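Local coordinates for tail fiber protein (Acinetobacter phage AM24, PDB 5W5P) that probably recognises and degrades the capsular polysaccharide of Acinetobacter baumannii as the trimeric tailspike of the phage, at residues A[192-206]-A[220-234]. Residues are numbered along the deposited sequence; the frame is centred on the assembly and turned at random.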
ATOM      1  N   THR A 192      27.170  -6.494 -25.046  1.00 50.47           N
ATOM      2  CA  THR A 192      26.970  -5.098 -25.411  1.00 51.31           C
ATOM      3  C   THR A 192      25.953  -4.926 -26.536  1.00 51.64           C
ATOM      4  O   THR A 192      25.948  -3.886 -27.204  1.00 57.34           O
ATOM      5  CB  THR A 192      28.304  -4.464 -25.815  1.00 53.37           C
ATOM      6  OG1 THR A 192      28.985  -5.327 -26.734  1.00 58.16           O
ATOM      7  CG2 THR A 192      29.182  -4.247 -24.590  1.00 46.87           C
ATOM      8  N   SER A 193      25.087  -5.913 -26.750  1.00 47.89           N
ATOM      9  CA  SER A 193      24.157  -5.859 -27.870  1.00 50.53           C
ATOM     10  C   SER A 193      23.041  -4.856 -27.606  1.00 50.61           C
ATOM     11  O   SER A 193      22.548  -4.733 -26.481  1.00 49.45           O
ATOM     12  CB  SER A 193      23.553  -7.237 -28.131  1.00 53.50           C
ATOM     13  OG  SER A 193      22.472  -7.154 -29.046  1.00 53.66           O
ATOM     14  N   THR A 194      22.633  -4.143 -28.659  1.00 48.07           N
ATOM     15  CA  THR A 194      21.483  -3.261 -28.536  1.00 48.69           C
ATOM     16  C   THR A 194      20.161  -4.012 -28.649  1.00 52.75           C
ATOM     17  O   THR A 194      19.102  -3.395 -28.508  1.00 55.63           O
ATOM     18  CB  THR A 194      21.539  -2.147 -29.589  1.00 49.42           C
ATOM     19  OG1 THR A 194      21.447  -2.715 -30.902  1.00 48.64           O
ATOM     20  CG2 THR A 194      22.833  -1.363 -29.460  1.00 47.53           C
ATOM     21  N   ASP A 195      20.194  -5.325 -28.862  1.00 53.38           N
ATOM     22  CA  ASP A 195      18.967  -6.097 -28.949  1.00 52.09           C
ATOM     23  C   ASP A 195      18.487  -6.483 -27.556  1.00 48.39           C
ATOM     24  O   ASP A 195      19.256  -6.500 -26.590  1.00 47.68           O
ATOM     25  CB  ASP A 195      19.173  -7.343 -29.809  1.00 55.79           C
ATOM     26  CG  ASP A 195      19.225  -7.023 -31.287  1.00 62.47           C
ATOM     27  OD1 ASP A 195      18.598  -6.024 -31.697  1.00 66.26           O
ATOM     28  OD2 ASP A 195      19.885  -7.767 -32.042  1.00 66.70           O
ATOM     29  N   ASP A 196      17.193  -6.788 -27.462  1.00 48.37           N
ATOM     30  CA  ASP A 196      16.563  -7.119 -26.182  1.00 44.81           C
ATOM     31  C   ASP A 196      16.757  -8.606 -25.875  1.00 45.86           C
ATOM     32  O   ASP A 196      15.824  -9.411 -25.879  1.00 41.33           O
ATOM     33  CB  ASP A 196      15.091  -6.735 -26.198  1.00 41.43           C
ATOM     34  CG  ASP A 196      14.593  -6.294 -24.835  1.00 48.85           C
ATOM     35  OD1 ASP A 196      15.428  -6.189 -23.910  1.00 43.35           O
ATOM     36  OD2 ASP A 196      13.370  -6.055 -24.687  1.00 48.96           O
ATOM     37  N   LEU A 197      18.009  -8.955 -25.580  1.00 41.52           N
ATOM     38  CA  LEU A 197      18.392 -10.344 -25.321  1.00 41.46           C
ATOM     39  C   LEU A 197      18.126 -10.682 -23.854  1.00 43.53           C
ATOM     40  O   LEU A 197      19.027 -10.977 -23.068  1.00 44.52           O
ATOM     41  CB  LEU A 197      19.850 -10.568 -25.694  1.00 42.19           C
ATOM     42  CG  LEU A 197      20.275 -10.005 -27.051  1.00 50.91           C
ATOM     43  CD1 LEU A 197      21.744 -10.306 -27.319  1.00 51.02           C
ATOM     44  CD2 LEU A 197      19.403 -10.583 -28.155  1.00 50.59           C
ATOM     45  N   TYR A 198      16.847 -10.641 -23.501  1.00 40.77           N
ATOM     46  CA  TYR A 198      16.405 -10.795 -22.124  1.00 41.39           C
ATOM     47  C   TYR A 198      15.879 -12.202 -21.867  1.00 38.57           C
ATOM     48  O   TYR A 198      15.711 -13.016 -22.775  1.00 39.27           O
ATOM     49  CB  TYR A 198      15.312  -9.765 -21.800  1.00 44.52           C
ATOM     50  CG  TYR A 198      13.951 -10.154 -22.343  1.00 44.10           C
ATOM     51  CD1 TYR A 198      13.613  -9.899 -23.667  1.00 42.20           C
ATOM     52  CD2 TYR A 198      13.009 -10.789 -21.536  1.00 37.95           C
ATOM     53  CE1 TYR A 198      12.381 -10.260 -24.173  1.00 39.76           C
ATOM     54  CE2 TYR A 198      11.773 -11.155 -22.035  1.00 39.95           C
ATOM     55  CZ  TYR A 198      11.466 -10.890 -23.353  1.00 39.24           C
ATOM     56  OH  TYR A 198      10.237 -11.256 -23.849  1.00 45.37           O
ATOM     57  N   THR A 199      15.601 -12.470 -20.596  1.00 43.73           N
ATOM     58  CA  THR A 199      14.783 -13.612 -20.214  1.00 42.83           C
ATOM     59  C   THR A 199      14.016 -13.212 -18.961  1.00 38.45           C
ATOM     60  O   THR A 199      14.476 -12.367 -18.189  1.00 38.93           O
ATOM     61  CB  THR A 199      15.632 -14.879 -20.006  1.00 44.80           C
ATOM     62  OG1 THR A 199      14.774 -16.000 -19.756  1.00 50.35           O
ATOM     63  CG2 THR A 199      16.611 -14.711 -18.849  1.00 37.34           C
ATOM     64  N   ALA A 200      12.825 -13.791 -18.781  1.00 36.74           N
ATOM     65  CA  ALA A 200      11.872 -13.286 -17.799  1.00 36.16           C
ATOM     66  C   ALA A 200      11.364 -14.401 -16.894  1.00 37.61           C
ATOM     67  O   ALA A 200      11.520 -15.590 -17.182  1.00 37.42           O
ATOM     68  CB  ALA A 200      10.684 -12.587 -18.481  1.00 36.86           C
ATOM     69  N   ALA A 201      10.739 -13.972 -15.788  1.00 38.86           N
ATOM     70  CA  ALA A 201      10.138 -14.810 -14.752  1.00 38.93           C
ATOM     71  C   ALA A 201      11.199 -15.483 -13.888  1.00 37.64           C
ATOM     72  O   ALA A 201      11.576 -16.633 -14.135  1.00 39.17           O
ATOM     73  CB  ALA A 201       9.198 -15.860 -15.352  1.00 35.91           C
ATOM     74  N   LEU A 202      11.657 -14.781 -12.850  1.00 34.56           N
ATOM     75  CA  LEU A 202      12.730 -15.260 -11.992  1.00 37.00           C
ATOM     76  C   LEU A 202      12.420 -14.927 -10.541  1.00 38.14           C
ATOM     77  O   LEU A 202      12.123 -13.775 -10.217  1.00 41.08           O
ATOM     78  CB  LEU A 202      14.069 -14.630 -12.399  1.00 38.80           C
ATOM     79  CG  LEU A 202      15.243 -14.766 -11.425  1.00 36.87           C
ATOM     80  CD1 LEU A 202      15.602 -16.230 -11.240  1.00 36.04           C
ATOM     81  CD2 LEU A 202      16.438 -13.971 -11.921  1.00 34.33           C
ATOM     82  N   GLU A 203      12.488 -15.930  -9.674  1.00 36.96           N
ATOM     83  CA  GLU A 203      12.480 -15.732  -8.229  1.00 37.23           C
ATOM     84  C   GLU A 203      13.892 -15.965  -7.708  1.00 38.17           C
ATOM     85  O   GLU A 203      14.484 -17.016  -7.968  1.00 40.04           O
ATOM     86  CB  GLU A 203      11.494 -16.678  -7.540  1.00 34.23           C
ATOM     87  CG  GLU A 203      10.158 -16.831  -8.261  1.00 37.02           C
ATOM     88  CD  GLU A 203       9.157 -15.762  -7.867  1.00 43.80           C
ATOM     89  OE1 GLU A 203       8.715 -15.000  -8.750  1.00 47.41           O
ATOM     90  OE2 GLU A 203       8.816 -15.671  -6.671  1.00 49.11           O
ATOM     91  N   ILE A 204      14.443 -14.991  -6.988  1.00 36.23           N
ATOM     92  CA  ILE A 204      15.832 -15.083  -6.550  1.00 37.81           C
ATOM     93  C   ILE A 204      15.950 -14.559  -5.130  1.00 46.86           C
ATOM     94  O   ILE A 204      15.384 -13.510  -4.801  1.00 50.19           O
ATOM     95  CB  ILE A 204      16.778 -14.316  -7.495  1.00 38.13           C
ATOM     96  CG1 ILE A 204      18.173 -14.194  -6.888  1.00 35.55           C
ATOM     97  CG2 ILE A 204      16.213 -12.933  -7.821  1.00 40.07           C
ATOM     98  CD1 ILE A 204      19.182 -13.606  -7.846  1.00 34.17           C
ATOM     99  N   GLY A 205      16.661 -15.303  -4.282  1.00 33.83           N
ATOM    100  CA  GLY A 205      17.097 -14.824  -2.986  1.00 33.90           C
ATOM    101  C   GLY A 205      16.582 -15.606  -1.795  1.00 37.72           C
ATOM    102  O   GLY A 205      17.186 -15.524  -0.715  1.00 38.85           O
ATOM    103  N   ARG A 206      15.489 -16.353  -1.940  1.00 34.15           N
ATOM    104  CA  ARG A 206      14.948 -17.123  -0.821  1.00 40.99           C
ATOM    105  C   ARG A 206      16.018 -18.034  -0.221  1.00 40.71           C
ATOM    106  O   ARG A 206      16.549 -18.916  -0.903  1.00 38.43           O
ATOM    107  CB  ARG A 206      13.744 -17.944  -1.284  1.00 40.88           C
ATOM    108  CG  ARG A 206      12.947 -18.599  -0.159  1.00 45.81           C
ATOM    109  CD  ARG A 206      12.198 -17.562   0.664  1.00 53.10           C
ATOM    110  NE  ARG A 206      11.278 -16.778  -0.158  1.00 59.14           N
ATOM    111  CZ  ARG A 206      10.607 -15.714   0.273  1.00 60.02           C
ATOM    112  NH1 ARG A 206      10.752 -15.301   1.525  1.00 54.50           N
ATOM    113  NH2 ARG A 206       9.791 -15.062  -0.548  1.00 64.71           N
ATOM    114  N   VAL A 220      24.465  -8.589  -8.273  1.00 37.43           N
ATOM    115  CA  VAL A 220      23.787  -9.886  -8.236  1.00 37.86           C
ATOM    116  C   VAL A 220      22.994 -10.099  -9.520  1.00 41.55           C
ATOM    117  O   VAL A 220      23.198 -11.092 -10.229  1.00 43.99           O
ATOM    118  CB  VAL A 220      22.876 -10.012  -7.001  1.00 38.82           C
ATOM    119  CG1 VAL A 220      22.235 -11.397  -6.948  1.00 34.95           C
ATOM    120  CG2 VAL A 220      23.664  -9.728  -5.729  1.00 42.81           C
ATOM    121  N   VAL A 221      22.096  -9.170  -9.837  1.00 43.70           N
ATOM    122  CA  VAL A 221      21.203  -9.294 -10.982  1.00 42.54           C
ATOM    123  C   VAL A 221      21.617  -8.283 -12.044  1.00 43.61           C
ATOM    124  O   VAL A 221      21.751  -7.087 -11.756  1.00 43.40           O
ATOM    125  CB  VAL A 221      19.734  -9.089 -10.570  1.00 41.56           C
ATOM    126  CG1 VAL A 221      18.850  -8.931 -11.805  1.00 37.61           C
ATOM    127  CG2 VAL A 221      19.249 -10.250  -9.707  1.00 42.90           C
ATOM    128  N   ASN A 222      21.821  -8.766 -13.268  1.00 44.75           N
ATOM    129  CA  ASN A 222      22.029  -7.902 -14.428  1.00 39.99           C
ATOM    130  C   ASN A 222      20.660  -7.477 -14.932  1.00 40.93           C
ATOM    131  O   ASN A 222      19.971  -8.243 -15.611  1.00 44.70           O
ATOM    132  CB  ASN A 222      22.815  -8.624 -15.516  1.00 38.13           C
ATOM    133  CG  ASN A 222      23.273  -7.690 -16.623  1.00 45.18           C
ATOM    134  OD1 ASN A 222      22.608  -6.700 -16.935  1.00 48.62           O
ATOM    135  ND2 ASN A 222      24.416  -8.004 -17.224  1.00 45.90           N
ATOM    136  N   GLY A 223      20.260  -6.248 -14.599  1.00 38.30           N
ATOM    137  CA  GLY A 223      18.950  -5.754 -14.984  1.00 37.28           C
ATOM    138  C   GLY A 223      18.804  -5.425 -16.455  1.00 36.61           C
ATOM    139  O   GLY A 223      17.679  -5.165 -16.899  1.00 35.83           O
ATOM    140  N   ASP A 224      19.906  -5.411 -17.213  1.00 37.94           N
ATOM    141  CA  ASP A 224      19.807  -5.252 -18.659  1.00 38.31           C
ATOM    142  C   ASP A 224      19.146  -6.455 -19.309  1.00 39.59           C
ATOM    143  O   ASP A 224      18.539  -6.322 -20.379  1.00 41.39           O
ATOM    144  CB  ASP A 224      21.193  -5.057 -19.279  1.00 41.84           C
ATOM    145  CG  ASP A 224      21.773  -3.685 -19.024  1.00 42.73           C
ATOM    146  OD1 ASP A 224      21.095  -2.671 -19.306  1.00 43.34           O
ATOM    147  OD2 ASP A 224      22.925  -3.624 -18.547  1.00 40.92           O
ATOM    148  N   ARG A 225      19.268  -7.639 -18.692  1.00 40.79           N
ATOM    149  CA  ARG A 225      18.890  -8.900 -19.321  1.00 42.15           C
ATOM    150  C   ARG A 225      17.882  -9.719 -18.533  1.00 43.78           C
ATOM    151  O   ARG A 225      17.379 -10.713 -19.067  1.00 42.11           O
ATOM    152  CB  ARG A 225      20.133  -9.773 -19.567  1.00 38.01           C
ATOM    153  CG  ARG A 225      21.286  -9.047 -20.214  1.00 38.80           C
ATOM    154  CD  ARG A 225      20.869  -8.332 -21.494  1.00 39.43           C
ATOM    155  NE  ARG A 225      22.002  -7.715 -22.177  1.00 41.68           N
ATOM    156  CZ  ARG A 225      21.909  -7.049 -23.323  1.00 43.92           C
ATOM    157  NH1 ARG A 225      20.730  -6.904 -23.912  1.00 41.11           N
ATOM    158  NH2 ARG A 225      22.992  -6.511 -23.871  1.00 42.42           N
ATOM    159  N   LEU A 226      17.566  -9.334 -17.298  1.00 46.25           N
ATOM    160  CA  LEU A 226      16.647 -10.075 -16.441  1.00 42.96           C
ATOM    161  C   LEU A 226      15.444  -9.193 -16.144  1.00 41.46           C
ATOM    162  O   LEU A 226      15.564  -8.196 -15.421  1.00 40.56           O
ATOM    163  CB  LEU A 226      17.345 -10.517 -15.154  1.00 41.99           C
ATOM    164  CG  LEU A 226      18.475 -11.531 -15.368  1.00 42.89           C
ATOM    165  CD1 LEU A 226      19.028 -12.069 -14.050  1.00 44.55           C
ATOM    166  CD2 LEU A 226      17.994 -12.668 -16.248  1.00 39.28           C
ATOM    167  N   TYR A 227      14.293  -9.551 -16.710  1.00 43.34           N
ATOM    168  CA  TYR A 227      13.035  -8.855 -16.487  1.00 39.88           C
ATOM    169  C   TYR A 227      12.096  -9.738 -15.678  1.00 40.58           C
ATOM    170  O   TYR A 227      12.294 -10.950 -15.565  1.00 44.38           O
ATOM    171  CB  TYR A 227      12.358  -8.477 -17.811  1.00 41.29           C
ATOM    172  CG  TYR A 227      13.183  -7.618 -18.747  1.00 41.17           C
ATOM    173  CD1 TYR A 227      14.257  -6.871 -18.278  1.00 38.31           C
ATOM    174  CD2 TYR A 227      12.870  -7.540 -20.105  1.00 40.32           C
ATOM    175  CE1 TYR A 227      15.008  -6.086 -19.133  1.00 42.40           C
ATOM    176  CE2 TYR A 227      13.616  -6.752 -20.971  1.00 39.08           C
ATOM    177  CZ  TYR A 227      14.684  -6.031 -20.479  1.00 41.63           C
ATOM    178  OH  TYR A 227      15.434  -5.244 -21.320  1.00 42.09           O
ATOM    179  N   ASN A 228      11.054  -9.113 -15.132  1.00 37.95           N
ATOM    180  CA  ASN A 228      10.045  -9.795 -14.327  1.00 34.14           C
ATOM    181  C   ASN A 228      10.707 -10.604 -13.209  1.00 39.07           C
ATOM    182  O   ASN A 228      10.613 -11.831 -13.145  1.00 40.75           O
ATOM    183  CB  ASN A 228       9.148 -10.678 -15.199  1.00 34.72           C
ATOM    184  CG  ASN A 228       8.310  -9.877 -16.191  1.00 41.61           C
ATOM    185  OD1 ASN A 228       8.647  -8.747 -16.542  1.00 41.37           O
ATOM    186  ND2 ASN A 228       7.217 -10.470 -16.652  1.00 35.66           N
ATOM    187  N   VAL A 229      11.387  -9.882 -12.320  1.00 36.99           N
ATOM    188  CA  VAL A 229      12.217 -10.474 -11.279  1.00 36.56           C
ATOM    189  C   VAL A 229      11.592 -10.182  -9.923  1.00 36.70           C
ATOM    190  O   VAL A 229      11.316  -9.022  -9.597  1.00 35.74           O
ATOM    191  CB  VAL A 229      13.658  -9.937 -11.336  1.00 35.64           C
ATOM    192  CG1 VAL A 229      14.533 -10.653 -10.311  1.00 33.15           C
ATOM    193  CG2 VAL A 229      14.225 -10.091 -12.737  1.00 39.67           C
ATOM    194  N   ASN A 230      11.387 -11.231  -9.132  1.00 35.86           N
ATOM    195  CA  ASN A 230      10.985 -11.114  -7.733  1.00 36.66           C
ATOM    196  C   ASN A 230      12.207 -11.428  -6.872  1.00 37.61           C
ATOM    197  O   ASN A 230      12.619 -12.587  -6.762  1.00 39.23           O
ATOM    198  CB  ASN A 230       9.826 -12.056  -7.414  1.00 42.35           C
ATOM    199  CG  ASN A 230       8.481 -11.492  -7.824  1.00 47.59           C
ATOM    200  OD1 ASN A 230       8.251 -10.286  -7.758  1.00 48.98           O
ATOM    201  ND2 ASN A 230       7.581 -12.367  -8.255  1.00 47.16           N
HETATM  202  N   MSE A 231      12.795 -10.395  -6.277  1.00 36.54           N
HETATM  203  CA  MSE A 231      13.879 -10.569  -5.314  1.00 37.48           C
HETATM  204  C   MSE A 231      13.341 -10.473  -3.896  1.00 39.94           C
HETATM  205  O   MSE A 231      13.064  -9.377  -3.417  1.00 41.78           O
HETATM  206  CB  MSE A 231      14.969  -9.521  -5.515  1.00 40.92           C
HETATM  207  CG  MSE A 231      15.636  -9.577  -6.860  1.00 50.52           C
HETATM  208 SE   MSE A 231      17.072  -8.280  -7.037  1.00 59.13          SE
HETATM  209  CE  MSE A 231      18.530  -9.251  -6.193  1.00 51.81           C
ATOM    210  N   LYS A 232      13.200 -11.613  -3.221  1.00 37.31           N
ATOM    211  CA  LYS A 232      12.571 -11.651  -1.911  1.00 36.42           C
ATOM    212  C   LYS A 232      13.282 -12.653  -1.010  1.00 40.44           C
ATOM    213  O   LYS A 232      13.775 -13.690  -1.469  1.00 36.71           O
ATOM    214  CB  LYS A 232      11.077 -12.007  -2.018  1.00 38.01           C
ATOM    215  CG  LYS A 232      10.220 -10.978  -2.764  1.00 46.89           C
ATOM    216  CD  LYS A 232       8.954 -11.599  -3.350  1.00 57.26           C
ATOM    217  CE  LYS A 232       8.034 -12.142  -2.257  1.00 65.79           C
ATOM    218  NZ  LYS A 232       6.976 -13.064  -2.800  1.00 68.44           N
ATOM    219  N   GLY A 233      13.327 -12.330   0.286  1.00 39.85           N
ATOM    220  CA  GLY A 233      13.798 -13.253   1.297  1.00 38.68           C
ATOM    221  C   GLY A 233      15.297 -13.410   1.405  1.00 41.15           C
ATOM    222  O   GLY A 233      15.756 -14.293   2.137  1.00 43.59           O
ATOM    223  N   GLY A 234      16.077 -12.586   0.712  1.00 39.53           N
ATOM    224  CA  GLY A 234      17.518 -12.737   0.744  1.00 36.89           C
ATOM    225  C   GLY A 234      18.239 -11.758   1.644  1.00 38.05           C
ATOM    226  O   GLY A 234      17.706 -10.696   1.982  1.00 41.25           O
TER
HETATM  227  O   HOH W   1      17.971  -7.367 -22.724  1.00 39.08           O
HETATM  228  O   HOH W   2       6.700 -14.705  -5.538  1.00 47.85           O
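Over one face of the Tyr227 ring sits Tyr198 CB, 3.9 Å from the ring centroid, a CH-pi contact; the rings run almost parallel but are offset so far that little of one lies over the other. At the edge of Tyr227, its OH donates to the syn lone pair of Asp196 OD1 (2.8 Å) and also meets Arg249. Ser193 O and a water meet the Arg225 guanidinium at its edge: NH2 gives a straight bond to Ser193 O (3.2 Å, 172°), on a lone pair, and also reaches Glu191 O, while NH1 bonds the water, shared with Asp196 OD1. Bent at chi2 (-53°), the side chain carries its guanidinium to the carbonyls of the 193-197 loop. Lys232 O lies over one face of the Arg206 guanidinium. Asn230 ND2 meets Glu203 OE1 (2.9 Å), amide and carboxylate planes 80° apart; His266 of the second subunit grips the same oxygen, tying this pair to the trimer interface. On the other side of the strand, Ile204 CD1 touches Val221 CG2 (3.8 Å) and its CG2 meets Met231 CG (3.5 Å). Backbone bonds join strands 199-204 and 229-232 in parallel, Leu202 beside Val229: successive coils of the right-handed beta-helix characteristic of phage tailspikes.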